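Local structure of putative ATP-dependent endonuclease of the OLD family (Thermus scotoductus, 6P74) at residues 10-15 and 332-337; 5-10 and 38-43; 351-356 and 408-413; 314-319 and 363-368. The protein degrades linear or supercoiled double-stranded DNA from 5' to 3' with a metal-dependent Toprim nuclease and also hydrolyses ATP in a DNA-stimulated manner. All blocks are in the same frame, centred on the assembly; numbering follows the deposited sequence.

Contact 1 of 4, residues 10-15 and 332-337; sequences FRCLED and DRVVVS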
loop_
_atom_site.group_PDB
_atom_site.type_symbol
_atom_site.label_atom_id
_atom_site.label_comp_id
_atom_site.label_asym_id
_atom_site.label_seq_id
_atom_site.Cartn_x
_atom_site.Cartn_y
_atom_site.Cartn_z
ATOM N N PHE A 10 11.683 -9.940 2.926
ATOM C CA PHE A 10 10.374 -9.309 2.796
ATOM C C PHE A 10 10.556 -7.832 2.428
ATOM O O PHE A 10 10.998 -7.027 3.255
ATOM C CB PHE A 10 9.568 -9.479 4.083
ATOM C CG PHE A 10 8.242 -8.790 4.051
ATOM C CD1 PHE A 10 7.282 -9.154 3.114
ATOM C CD2 PHE A 10 7.957 -7.763 4.941
ATOM C CE1 PHE A 10 6.063 -8.514 3.066
ATOM C CE2 PHE A 10 6.736 -7.122 4.905
ATOM C CZ PHE A 10 5.786 -7.499 3.967
ATOM N N ARG A 11 10.199 -7.479 1.189
ATOM C CA ARG A 11 10.384 -6.128 0.661
ATOM C C ARG A 11 11.830 -5.671 0.837
ATOM O O ARG A 11 12.752 -6.320 0.329
ATOM C CB ARG A 11 9.388 -5.164 1.314
ATOM C CG ARG A 11 7.967 -5.390 0.804
ATOM C CD ARG A 11 6.903 -4.711 1.652
ATOM N NE ARG A 11 5.579 -5.305 1.429
ATOM C CZ ARG A 11 4.436 -4.798 1.889
ATOM N NH1 ARG A 11 4.437 -3.670 2.595
ATOM N NH2 ARG A 11 3.284 -5.412 1.637
ATOM N N CYS A 12 12.053 -4.568 1.548
ATOM C CA CYS A 12 13.415 -4.077 1.724
ATOM C C CYS A 12 14.173 -4.786 2.842
ATOM O O CYS A 12 15.377 -4.541 2.991
ATOM C CB CYS A 12 13.406 -2.560 1.967
ATOM S SG CYS A 12 12.406 -1.985 3.367
ATOM N N LEU A 13 13.523 -5.670 3.609
ATOM C CA LEU A 13 14.135 -6.296 4.785
ATOM C C LEU A 13 14.773 -7.612 4.364
ATOM O O LEU A 13 14.136 -8.669 4.371
ATOM C CB LEU A 13 13.102 -6.507 5.888
ATOM C CG LEU A 13 12.315 -5.271 6.339
ATOM C CD1 LEU A 13 11.346 -5.616 7.458
ATOM C CD2 LEU A 13 13.268 -4.170 6.773
ATOM N N GLU A 14 16.059 -7.559 4.016
ATOM C CA GLU A 14 16.750 -8.776 3.604
ATOM C C GLU A 14 16.904 -9.735 4.774
ATOM O O GLU A 14 16.576 -10.926 4.659
ATOM C CB GLU A 14 18.108 -8.442 3.003
ATOM C CG GLU A 14 18.968 -9.664 2.744
ATOM C CD GLU A 14 20.024 -9.431 1.679
ATOM O OE1 GLU A 14 20.206 -10.332 0.832
ATOM O OE2 GLU A 14 20.669 -8.356 1.680
ATOM N N ASP A 15 17.378 -9.232 5.912
ATOM C CA ASP A 15 17.581 -10.061 7.098
ATOM C C ASP A 15 17.566 -9.022 8.216
ATOM O O ASP A 15 18.244 -7.993 8.114
ATOM C CB ASP A 15 18.824 -10.934 6.932
ATOM C CG ASP A 15 19.020 -11.898 8.095
ATOM O OD1 ASP A 15 18.454 -11.659 9.180
ATOM O OD2 ASP A 15 19.742 -12.904 7.928
ATOM N N ASP A 332 22.352 -0.384 0.657
ATOM C CA ASP A 332 20.886 -0.450 0.674
ATOM C C ASP A 332 20.380 -1.635 1.486
ATOM O O ASP A 332 19.286 -2.151 1.238
ATOM C CB ASP A 332 20.291 -0.499 -0.739
ATOM C CG ASP A 332 20.019 0.880 -1.308
ATOM O OD1 ASP A 332 19.945 1.849 -0.517
ATOM O OD2 ASP A 332 19.881 0.991 -2.553
ATOM N N ARG A 333 21.190 -2.080 2.439
ATOM C CA ARG A 333 20.858 -3.187 3.319
ATOM C C ARG A 333 20.256 -2.601 4.588
ATOM O O ARG A 333 20.870 -1.728 5.224
ATOM C CB ARG A 333 22.109 -4.017 3.613
ATOM C CG ARG A 333 21.983 -4.976 4.778
ATOM C CD ARG A 333 22.345 -6.400 4.376
ATOM N NE ARG A 333 22.013 -7.348 5.443
ATOM C CZ ARG A 333 22.026 -8.674 5.316
ATOM N NH1 ARG A 333 22.352 -9.234 4.157
ATOM N NH2 ARG A 333 21.708 -9.442 6.352
ATOM N N VAL A 334 19.052 -3.056 4.953
ATOM C CA VAL A 334 18.419 -2.520 6.158
ATOM C C VAL A 334 19.085 -3.122 7.383
ATOM O O VAL A 334 19.306 -4.338 7.468
ATOM C CB VAL A 334 16.905 -2.763 6.176
ATOM C CG1 VAL A 334 16.321 -2.156 7.456
ATOM C CG2 VAL A 334 16.261 -2.126 4.982
ATOM N N VAL A 335 19.402 -2.259 8.325
ATOM C CA VAL A 335 20.126 -2.573 9.541
ATOM C C VAL A 335 19.329 -1.936 10.661
ATOM O O VAL A 335 18.838 -0.816 10.505
ATOM C CB VAL A 335 21.572 -2.021 9.475
ATOM C CG1 VAL A 335 22.237 -2.017 10.831
ATOM C CG2 VAL A 335 22.390 -2.835 8.472
ATOM N N VAL A 336 19.139 -2.661 11.758
ATOM C CA VAL A 336 18.432 -2.145 12.925
ATOM C C VAL A 336 19.406 -2.060 14.085
ATOM O O VAL A 336 20.168 -2.999 14.328
ATOM C CB VAL A 336 17.240 -3.031 13.303
ATOM C CG1 VAL A 336 16.503 -2.429 14.497
ATOM C CG2 VAL A 336 16.329 -3.226 12.116
ATOM N N SER A 337 19.361 -0.951 14.822
ATOM C CA SER A 337 20.234 -0.708 15.962
ATOM C C SER A 337 19.403 -0.481 17.211
ATOM O O SER A 337 18.288 0.042 17.136
ATOM C CB SER A 337 21.133 0.540 15.754
ATOM O OG SER A 337 21.678 0.548 14.456
#
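Glu14 OE2 meets Arg333 NH1 at 3.1 Å, a salt bridge that joins the start of strand 13-19 to the residue just before strand 334-337. The two side chains cross at about a right angle, with carboxylate and guanidinium planes turned 33° apart, and Glu14 CG lies over one face of the guanidinium. The other terminal nitrogen, NH2, sits 3.3 Å from Asp15 CB; Asp15 runs alongside the arginine, its OD2 near enough that it probably adds to the attraction, without making a second bridge. Arg333 bends at chi2 (126°), which carries its end back toward this acidic pair. Glu14 has a second partner, for OE1 bridges to Arg68.

Next to the charged pair the contact turns apolar. Val334 CG1 packs against Leu13 CD2 at 3.7 Å, while its other branch, CG2, rests 3.3 Å from Cys12 O, within the type II' turn from Phe10 to Leu13. That turn borders the inferred ATP site: the Cys12 side chain touches the P-loop and lies about 4 Å from a bound platinum ion. Strand 334-337 is an edge strand of the mixed ATPase sheet within this chain. Glu14, between Arg333 and Arg68, probably has its charge well compensated.

Contact 2 of 4, residues 5-10 and 38-43; sequences LQVKNF and LRAIDL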
loop_
_atom_site.group_PDB
_atom_site.type_symbol
_atom_site.label_atom_id
_atom_site.label_comp_id
_atom_site.label_asym_id
_atom_site.label_seq_id
_atom_site.Cartn_x
_atom_site.Cartn_y
_atom_site.Cartn_z
ATOM N N LEU A 5 11.196 -10.167 16.631
ATOM C CA LEU A 5 10.723 -10.233 15.256
ATOM C C LEU A 5 11.913 -10.599 14.381
ATOM O O LEU A 5 12.981 -9.994 14.505
ATOM C CB LEU A 5 10.101 -8.924 14.770
ATOM C CG LEU A 5 9.836 -8.839 13.264
ATOM C CD1 LEU A 5 8.650 -9.691 12.901
ATOM C CD2 LEU A 5 9.593 -7.414 12.862
ATOM N N GLN A 6 11.735 -11.579 13.498
ATOM C CA GLN A 6 12.740 -11.905 12.491
ATOM C C GLN A 6 12.102 -11.816 11.118
ATOM O O GLN A 6 11.004 -12.337 10.905
ATOM C CB GLN A 6 13.342 -13.287 12.705
ATOM C CG GLN A 6 14.213 -13.366 13.933
ATOM C CD GLN A 6 14.408 -14.790 14.433
ATOM O OE1 GLN A 6 13.450 -15.475 14.822
ATOM N NE2 GLN A 6 15.656 -15.246 14.425
ATOM N N VAL A 7 12.774 -11.135 10.196
ATOM C CA VAL A 7 12.256 -10.961 8.850
ATOM C C VAL A 7 13.366 -11.264 7.861
ATOM O O VAL A 7 14.478 -10.740 7.985
ATOM C CB VAL A 7 11.702 -9.542 8.636
ATOM C CG1 VAL A 7 11.095 -9.418 7.260
ATOM C CG2 VAL A 7 10.667 -9.226 9.689
ATOM N N LYS A 8 13.071 -12.114 6.885
ATOM C CA LYS A 8 14.035 -12.466 5.854
ATOM C C LYS A 8 13.358 -12.341 4.503
ATOM O O LYS A 8 12.353 -13.012 4.246
ATOM C CB LYS A 8 14.577 -13.888 6.051
ATOM C CG LYS A 8 15.275 -14.119 7.377
ATOM C CD LYS A 8 15.987 -15.471 7.394
ATOM C CE LYS A 8 16.909 -15.597 8.608
ATOM N NZ LYS A 8 18.106 -16.463 8.351
ATOM N N ASN A 9 13.897 -11.472 3.650
ATOM C CA ASN A 9 13.534 -11.408 2.241
ATOM C C ASN A 9 12.176 -10.758 1.992
ATOM O O ASN A 9 11.566 -10.972 0.929
ATOM C CB ASN A 9 13.581 -12.808 1.613
ATOM C CG ASN A 9 14.986 -13.385 1.596
ATOM O OD1 ASN A 9 15.948 -12.687 1.280
ATOM N ND2 ASN A 9 15.113 -14.658 1.944
ATOM N N PHE A 10 11.683 -9.940 2.926
ATOM C CA PHE A 10 10.374 -9.309 2.796
ATOM C C PHE A 10 10.556 -7.832 2.428
ATOM O O PHE A 10 10.998 -7.027 3.255
ATOM C CB PHE A 10 9.568 -9.479 4.083
ATOM C CG PHE A 10 8.242 -8.790 4.051
ATOM C CD1 PHE A 10 7.282 -9.154 3.114
ATOM C CD2 PHE A 10 7.957 -7.763 4.941
ATOM C CE1 PHE A 10 6.063 -8.514 3.066
ATOM C CE2 PHE A 10 6.736 -7.122 4.905
ATOM C CZ PHE A 10 5.786 -7.499 3.967
ATOM N N LEU A 38 6.678 -2.796 10.781
ATOM C CA LEU A 38 5.323 -2.853 11.315
ATOM C C LEU A 38 4.416 -3.721 10.447
ATOM O O LEU A 38 3.612 -4.504 10.977
ATOM C CB LEU A 38 4.739 -1.455 11.448
ATOM C CG LEU A 38 5.507 -0.504 12.357
ATOM C CD1 LEU A 38 4.680 0.739 12.580
ATOM C CD2 LEU A 38 5.828 -1.189 13.674
ATOM N N ARG A 39 4.512 -3.592 9.113
ATOM C CA ARG A 39 3.633 -4.378 8.243
ATOM C C ARG A 39 3.909 -5.877 8.383
ATOM O O ARG A 39 2.981 -6.694 8.322
ATOM C CB ARG A 39 3.774 -3.929 6.790
ATOM C CG ARG A 39 3.509 -2.436 6.574
ATOM C CD ARG A 39 2.021 -2.063 6.539
ATOM N NE ARG A 39 1.640 -1.535 5.227
ATOM C CZ ARG A 39 1.802 -0.270 4.838
ATOM N NH1 ARG A 39 2.327 0.629 5.660
ATOM N NH2 ARG A 39 1.434 0.096 3.616
ATOM N N ALA A 40 5.175 -6.253 8.592
ATOM C CA ALA A 40 5.505 -7.659 8.761
ATOM C C ALA A 40 4.816 -8.245 9.989
ATOM O O ALA A 40 4.306 -9.375 9.945
ATOM C CB ALA A 40 7.021 -7.841 8.855
ATOM N N ILE A 41 4.803 -7.503 11.101
ATOM C CA ILE A 41 4.085 -7.974 12.280
ATOM C C ILE A 41 2.612 -8.142 11.952
ATOM O O ILE A 41 1.988 -9.156 12.302
ATOM C CB ILE A 41 4.298 -7.013 13.466
ATOM C CG1 ILE A 41 5.763 -7.025 13.919
ATOM C CG2 ILE A 41 3.356 -7.365 14.622
ATOM C CD1 ILE A 41 6.172 -5.813 14.812
ATOM N N ASP A 42 2.037 -7.166 11.243
ATOM C CA ASP A 42 0.611 -7.217 10.961
ATOM C C ASP A 42 0.232 -8.392 10.061
ATOM O O ASP A 42 -0.893 -8.891 10.150
ATOM C CB ASP A 42 0.162 -5.921 10.318
ATOM C CG ASP A 42 -1.331 -5.803 10.283
ATOM O OD1 ASP A 42 -1.918 -5.737 11.385
ATOM O OD2 ASP A 42 -1.918 -5.793 9.175
ATOM N N LEU A 43 1.134 -8.805 9.163
ATOM C CA LEU A 43 0.884 -9.953 8.297
ATOM C C LEU A 43 0.623 -11.204 9.113
ATOM O O LEU A 43 -0.259 -12.004 8.780
ATOM C CB LEU A 43 2.088 -10.188 7.387
ATOM C CG LEU A 43 1.990 -9.628 5.984
ATOM C CD1 LEU A 43 3.245 -9.945 5.195
ATOM C CD2 LEU A 43 0.786 -10.258 5.365
#
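The Phe10 ring meets helix 34-45 obliquely at two places: Leu43 CD1 comes to 3.7 Å from Phe10 CZ, and Ala40 CB lies 4.0 Å from Phe10 CD2. Within its own turn, the ring carries Arg11 CD over one face, and Phe10 CZ in turn lies over a face of the Arg11 guanidinium. The helix is the one that follows the Walker A P-loop of this ABC-type ATPase, and strand 2-10 belongs to the antiparallel sheet that packs against it. Both pieces lie in the N-terminal part of the ATPase domain.

Phe10 owes its reach to a side chain whose CG stands opposite the backbone N (chi1 177°), and Leu43 comes to meet it from the opposite direction. A G1 bulge at Asn9 and Phe10, both facing Leu13, breaks the strand just where this ring leaves it. Ala40 is the small residue between the larger ones: its methyl receives the ring atoms CD2 and CE2 and also Val7 CG2, again at 4.0 Å. Val7 CA and Ala40 CA are 7.5 Å apart.

Two residues back along the strand, Leu5 faces the helix and crosses Ile41 obliquely. Ile72 of the neighbouring strand 70-76 touches both Leu5 and Ala40, and Ile274 of strand 272-276 reaches Ile41, so the helix is held between two sheets. No hydrogen bond links the two segments. Both methyls of Leu5 share a single target, CD2 lying 4.0 Å and CD1 4.1 Å from Ile41 CG1.

Contact 3 of 4, residues 351-356 and 408-413; sequences RNRFKL and GKAGIE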
loop_
_atom_site.group_PDB
_atom_site.type_symbol
_atom_site.label_atom_id
_atom_site.label_comp_id
_atom_site.label_asym_id
_atom_site.label_seq_id
_atom_site.Cartn_x
_atom_site.Cartn_y
_atom_site.Cartn_z
ATOM N N ARG A 351 22.507 6.802 33.164
ATOM C CA ARG A 351 21.255 7.538 33.235
ATOM C C ARG A 351 20.966 7.988 34.662
ATOM O O ARG A 351 20.469 9.098 34.879
ATOM C CB ARG A 351 20.115 6.681 32.686
ATOM C CG ARG A 351 18.737 7.272 32.929
ATOM C CD ARG A 351 17.669 6.494 32.204
ATOM N NE ARG A 351 17.644 5.101 32.644
ATOM C CZ ARG A 351 17.075 4.103 31.965
ATOM N NH1 ARG A 351 16.489 4.332 30.787
ATOM N NH2 ARG A 351 17.106 2.866 32.458
ATOM N N ASN A 352 21.301 7.150 35.649
ATOM C CA ASN A 352 21.067 7.501 37.047
ATOM C C ASN A 352 22.003 8.605 37.511
ATOM O O ASN A 352 21.585 9.501 38.252
ATOM C CB ASN A 352 21.236 6.276 37.947
ATOM C CG ASN A 352 20.137 5.245 37.753
ATOM O OD1 ASN A 352 19.022 5.557 37.307
ATOM N ND2 ASN A 352 20.448 4.001 38.092
ATOM N N ARG A 353 23.280 8.536 37.126
ATOM C CA ARG A 353 24.205 9.597 37.511
ATOM C C ARG A 353 23.748 10.928 36.953
ATOM O O ARG A 353 23.953 11.971 37.583
ATOM C CB ARG A 353 25.632 9.307 37.026
ATOM C CG ARG A 353 26.334 8.149 37.690
ATOM C CD ARG A 353 27.511 7.639 36.826
ATOM N NE ARG A 353 28.763 8.358 37.056
ATOM C CZ ARG A 353 29.200 9.376 36.310
ATOM N NH1 ARG A 353 28.482 9.821 35.261
ATOM N NH2 ARG A 353 30.370 9.951 36.607
ATOM N N PHE A 354 23.131 10.915 35.775
ATOM C CA PHE A 354 22.642 12.166 35.224
ATOM C C PHE A 354 21.417 12.669 35.982
ATOM O O PHE A 354 21.236 13.882 36.131
ATOM C CB PHE A 354 22.326 12.003 33.744
ATOM C CG PHE A 354 21.666 13.206 33.155
ATOM C CD1 PHE A 354 22.426 14.326 32.806
ATOM C CD2 PHE A 354 20.283 13.241 32.999
ATOM C CE1 PHE A 354 21.817 15.460 32.283
ATOM C CE2 PHE A 354 19.654 14.370 32.468
ATOM C CZ PHE A 354 20.429 15.487 32.106
ATOM N N LYS A 355 20.584 11.763 36.496
ATOM C CA LYS A 355 19.364 12.195 37.170
ATOM C C LYS A 355 19.638 12.922 38.490
ATOM O O LYS A 355 18.759 13.639 38.971
ATOM C CB LYS A 355 18.427 11.002 37.402
ATOM C CG LYS A 355 18.110 10.175 36.146
ATOM C CD LYS A 355 16.679 9.606 36.124
ATOM C CE LYS A 355 16.121 9.302 37.524
ATOM N NZ LYS A 355 16.408 7.921 38.054
ATOM N N LEU A 356 20.826 12.792 39.079
ATOM C CA LEU A 356 21.161 13.591 40.261
ATOM C C LEU A 356 21.562 14.988 39.802
ATOM O O LEU A 356 22.673 15.202 39.310
ATOM C CB LEU A 356 22.292 12.958 41.059
ATOM C CG LEU A 356 22.451 11.441 41.150
ATOM C CD1 LEU A 356 23.859 11.144 41.666
ATOM C CD2 LEU A 356 21.384 10.783 42.035
ATOM N N GLY A 408 25.231 19.292 30.593
ATOM C CA GLY A 408 26.433 19.113 31.396
ATOM C C GLY A 408 27.131 17.818 31.038
ATOM O O GLY A 408 26.692 17.064 30.166
ATOM N N LYS A 409 28.244 17.546 31.731
ATOM C CA LYS A 409 29.109 16.457 31.284
ATOM C C LYS A 409 28.439 15.097 31.467
ATOM O O LYS A 409 28.450 14.266 30.546
ATOM C CB LYS A 409 30.458 16.536 31.994
ATOM C CG LYS A 409 31.251 17.806 31.524
ATOM C CD LYS A 409 32.620 17.925 32.190
ATOM C CE LYS A 409 33.388 19.149 31.648
ATOM N NZ LYS A 409 34.678 19.348 32.379
ATOM N N ALA A 410 27.825 14.861 32.638
ATOM C CA ALA A 410 27.078 13.623 32.844
ATOM C C ALA A 410 25.993 13.456 31.787
ATOM O O ALA A 410 25.706 12.332 31.367
ATOM C CB ALA A 410 26.476 13.578 34.261
ATOM N N GLY A 411 25.403 14.563 31.332
ATOM C CA GLY A 411 24.426 14.493 30.257
ATOM C C GLY A 411 25.048 14.082 28.941
ATOM O O GLY A 411 24.414 13.388 28.138
ATOM N N ILE A 412 26.285 14.526 28.689
ATOM C CA ILE A 412 26.995 14.129 27.472
ATOM C C ILE A 412 27.263 12.624 27.474
ATOM O O ILE A 412 27.003 11.936 26.486
ATOM C CB ILE A 412 28.301 14.929 27.306
ATOM C CG1 ILE A 412 28.000 16.381 26.966
ATOM C CG2 ILE A 412 29.127 14.356 26.169
ATOM C CD1 ILE A 412 29.225 17.258 26.915
ATOM N N GLU A 413 27.810 12.100 28.571
ATOM C CA GLU A 413 27.952 10.654 28.726
ATOM C C GLU A 413 26.700 9.916 28.286
ATOM O O GLU A 413 26.769 8.927 27.548
ATOM C CB GLU A 413 28.222 10.290 30.178
ATOM C CG GLU A 413 29.565 10.547 30.691
ATOM C CD GLU A 413 29.796 9.699 31.907
ATOM O OE1 GLU A 413 29.908 8.464 31.742
ATOM O OE2 GLU A 413 29.801 10.251 33.027
#
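Arg353 and Phe354, neighbours in helix 341-355, diverge to hold helix 409-422 in different ways, the first by charge and the second by packing. The helices run nearly antiparallel, the axes of the two short segments approaching to 8.7 Å at an angle of 157°, and join the C-terminal part of the ATPase domain to the Toprim domain.

Phe354 has CG opposite its backbone N, which sends the ring across to Gly411. The approach is oblique, CD1 lying 3.2 Å from Gly411 CA; the ring lies directly against the Gly411 backbone, with no side chain between. Ala410 faces the helix too, its CA 5.2 Å from Phe354 CA. Phe354 CZ also packs on Arg364.

Arg353 bends at chi3 and slants across the extended Glu413 side chain, the guanidinium and carboxylate planes 64° apart. Glu413 OE2 is also bridged by Arg462 of helix 443-467, so one carboxylate oxygen serves two arginines. Gly408, in the N-cap position, bonds through its backbone to Glu377, a residue inferred to bind metal. The Arg353 NH1 to Glu413 OE2 salt bridge is 2.6 Å long, yet its N-H points poorly, at 120°, making the hydrogen bond weak.

Contact 4 of 4, residues 314-319 and 363-368; sequences FADVNR and ARNEVL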
loop_
_atom_site.group_PDB
_atom_site.type_symbol
_atom_site.label_atom_id
_atom_site.label_comp_id
_atom_site.label_asym_id
_atom_site.label_seq_id
_atom_site.Cartn_x
_atom_site.Cartn_y
_atom_site.Cartn_z
ATOM N N PHE A 314 7.788 11.276 21.099
ATOM C CA PHE A 314 7.576 9.841 21.270
ATOM C C PHE A 314 8.868 9.025 21.267
ATOM O O PHE A 314 8.825 7.807 21.489
ATOM C CB PHE A 314 6.643 9.315 20.171
ATOM C CG PHE A 314 5.222 9.769 20.312
ATOM C CD1 PHE A 314 4.811 10.989 19.786
ATOM C CD2 PHE A 314 4.292 8.977 20.976
ATOM C CE1 PHE A 314 3.498 11.413 19.928
ATOM C CE2 PHE A 314 2.972 9.386 21.117
ATOM C CZ PHE A 314 2.573 10.605 20.591
ATOM N N ALA A 315 10.014 9.638 21.014
ATOM C CA ALA A 315 11.271 8.896 20.985
ATOM C C ALA A 315 12.171 9.541 22.033
ATOM O O ALA A 315 12.930 10.463 21.731
ATOM C CB ALA A 315 11.874 8.894 19.605
ATOM N N ASP A 316 12.062 9.047 23.267
ATOM C CA ASP A 316 12.697 9.649 24.435
ATOM C C ASP A 316 14.067 9.025 24.662
ATOM O O ASP A 316 14.166 7.807 24.853
ATOM C CB ASP A 316 11.820 9.444 25.667
ATOM C CG ASP A 316 12.115 10.434 26.756
ATOM O OD1 ASP A 316 13.294 10.529 27.192
ATOM O OD2 ASP A 316 11.157 11.133 27.162
ATOM N N VAL A 317 15.119 9.855 24.680
ATOM C CA VAL A 317 16.451 9.300 24.899
ATOM C C VAL A 317 16.577 8.705 26.301
ATOM O O VAL A 317 17.370 7.784 26.516
ATOM C CB VAL A 317 17.550 10.349 24.641
ATOM C CG1 VAL A 317 17.393 11.432 25.598
ATOM C CG2 VAL A 317 18.903 9.764 24.853
ATOM N N ASN A 318 15.820 9.204 27.275
ATOM C CA ASN A 318 15.925 8.644 28.615
ATOM C C ASN A 318 15.306 7.262 28.688
ATOM O O ASN A 318 15.583 6.511 29.623
ATOM C CB ASN A 318 15.276 9.582 29.635
ATOM C CG ASN A 318 15.802 11.009 29.517
ATOM O OD1 ASN A 318 16.842 11.361 30.096
ATOM N ND2 ASN A 318 15.098 11.835 28.736
ATOM N N ARG A 319 14.502 6.899 27.708
ATOM C CA ARG A 319 13.946 5.558 27.647
ATOM C C ARG A 319 14.743 5.061 26.437
ATOM O O ARG A 319 14.376 5.305 25.284
ATOM C CB ARG A 319 12.439 5.664 27.394
ATOM C CG ARG A 319 11.618 4.498 27.855
ATOM C CD ARG A 319 10.137 4.823 27.698
ATOM N NE ARG A 319 9.556 5.494 28.862
ATOM C CZ ARG A 319 8.817 4.864 29.776
ATOM N NH1 ARG A 319 8.566 3.560 29.648
ATOM N NH2 ARG A 319 8.314 5.536 30.804
ATOM N N ALA A 363 14.181 18.428 23.644
ATOM C CA ALA A 363 14.920 18.823 22.446
ATOM C C ALA A 363 16.089 17.897 22.186
ATOM O O ALA A 363 16.480 17.711 21.028
ATOM C CB ALA A 363 15.419 20.269 22.552
ATOM N N ARG A 364 16.650 17.291 23.239
ATOM C CA ARG A 364 17.780 16.389 23.046
ATOM C C ARG A 364 17.413 15.156 22.236
ATOM O O ARG A 364 18.312 14.510 21.679
ATOM C CB ARG A 364 18.355 15.947 24.385
ATOM C CG ARG A 364 18.881 17.071 25.209
ATOM C CD ARG A 364 19.245 16.603 26.582
ATOM N NE ARG A 364 19.515 17.771 27.408
ATOM C CZ ARG A 364 19.240 17.855 28.703
ATOM N NH1 ARG A 364 18.692 16.828 29.351
ATOM N NH2 ARG A 364 19.519 18.976 29.346
ATOM N N ASN A 365 16.126 14.811 22.151
ATOM C CA ASN A 365 15.760 13.612 21.391
ATOM C C ASN A 365 16.006 13.775 19.892
ATOM O O ASN A 365 16.092 12.768 19.183
ATOM C CB ASN A 365 14.292 13.240 21.649
ATOM C CG ASN A 365 13.999 12.989 23.126
ATOM O OD1 ASN A 365 14.861 12.534 23.876
ATOM N ND2 ASN A 365 12.774 13.278 23.540
ATOM N N GLU A 366 16.107 15.013 19.397
ATOM C CA GLU A 366 16.473 15.256 18.004
ATOM C C GLU A 366 17.699 14.460 17.573
ATOM O O GLU A 366 17.864 14.156 16.383
ATOM C CB GLU A 366 16.749 16.751 17.800
ATOM C CG GLU A 366 15.547 17.649 18.030
ATOM C CD GLU A 366 14.491 17.488 16.961
ATOM O OE1 GLU A 366 14.793 16.887 15.897
ATOM O OE2 GLU A 366 13.358 17.971 17.183
ATOM N N VAL A 367 18.587 14.133 18.512
ATOM C CA VAL A 367 19.743 13.322 18.151
ATOM C C VAL A 367 19.317 12.074 17.407
ATOM O O VAL A 367 20.059 11.564 16.566
ATOM C CB VAL A 367 20.562 12.952 19.401
ATOM C CG1 VAL A 367 21.959 12.605 19.008
ATOM C CG2 VAL A 367 20.623 14.112 20.336
ATOM N N LEU A 368 18.133 11.545 17.712
ATOM C CA LEU A 368 17.714 10.284 17.121
ATOM C C LEU A 368 17.290 10.431 15.672
ATOM O O LEU A 368 17.132 9.418 14.992
ATOM C CB LEU A 368 16.571 9.670 17.932
ATOM C CG LEU A 368 16.874 9.489 19.414
ATOM C CD1 LEU A 368 15.572 9.205 20.157
ATOM C CD2 LEU A 368 17.877 8.378 19.622
HETATM O O HOH W 1 18.771 13.605 28.936
HETATM O O HOH W 2 16.377 14.609 28.132
#
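Asn365 gives up the most surface here, and its carboxamide oxygen does the main work: OD1 accepts the backbone N-H of Val317 at 2.8 Å in a nearly straight bond (166°). The amide donor comes from above the carbonyl plane, 53° out of it. Asn365 CG stands beside its own backbone N (chi1 -58°), a torsion that aims the carboxamide at the loop. There it lies against Ala315, whose carbonyl O is 3.1 Å from Asn365 CG. The other end of the group, ND2, donates to Pro312 O, so both ends of the carboxamide are tied to the same loop and its flip is settled.

Val317 also touches the oxygen with its side chain: CG1, placed between the backbone N and the carbonyl carbon, lies 3.3 Å from Asn365 OD1. Ile415 and Val418 of helix 409-422 in the Toprim domain also touch Val317. The loop around it is an Asx turn within a type I turn from Asp316 to Arg319: Asp316 OD1 takes Asn318 N through its anti lone pair and Asn318 ND2 through its syn one, the latter at 2.7 Å. Thus braced, Asn318 reaches Arg364 through water: one water joins Asn318 OD1 to Arg364 NH1; a second accepts from Asn318 ND2 and only weakly from Arg364 NH1.

Ala315 is the third large contributor. Its methyl meets Leu368 CD1 at 3.8 Å, and its carbonyl O comes to 3.3 Å from the same carbon. Leu368 belongs to the 3-10 segment that leads on to the first strand of the Toprim domain, while Ala315 also touches Val27 of strand 23-27, the strand ahead of the P-loop.

Contacts 1 and 2 share Phe10 and lie 10 Å apart between centres; Glu14 O and Asn9 N, 2.9 Å apart, probably hydrogen-bond across the antiparallel pair of strands 2-10 and 13-19. Both lie by the inferred ATP site, Cys12 of contact 1 about 4 Å from Gly33 between side chains. Contacts 3 and 4 form a second pair, centres 15 Å apart, at the ATPase-Toprim junction, where Arg351 NH1 is 2.6 Å from Asn318 O. In contact 3, Gly411 lies about 14 Å from a bound samarium ion and about 8 Å from the inferred metal ligand Glu377. Contact 4, its centre 23 Å from that of contact 1, has Ala315 about 9 Å from Lys34 between side chains.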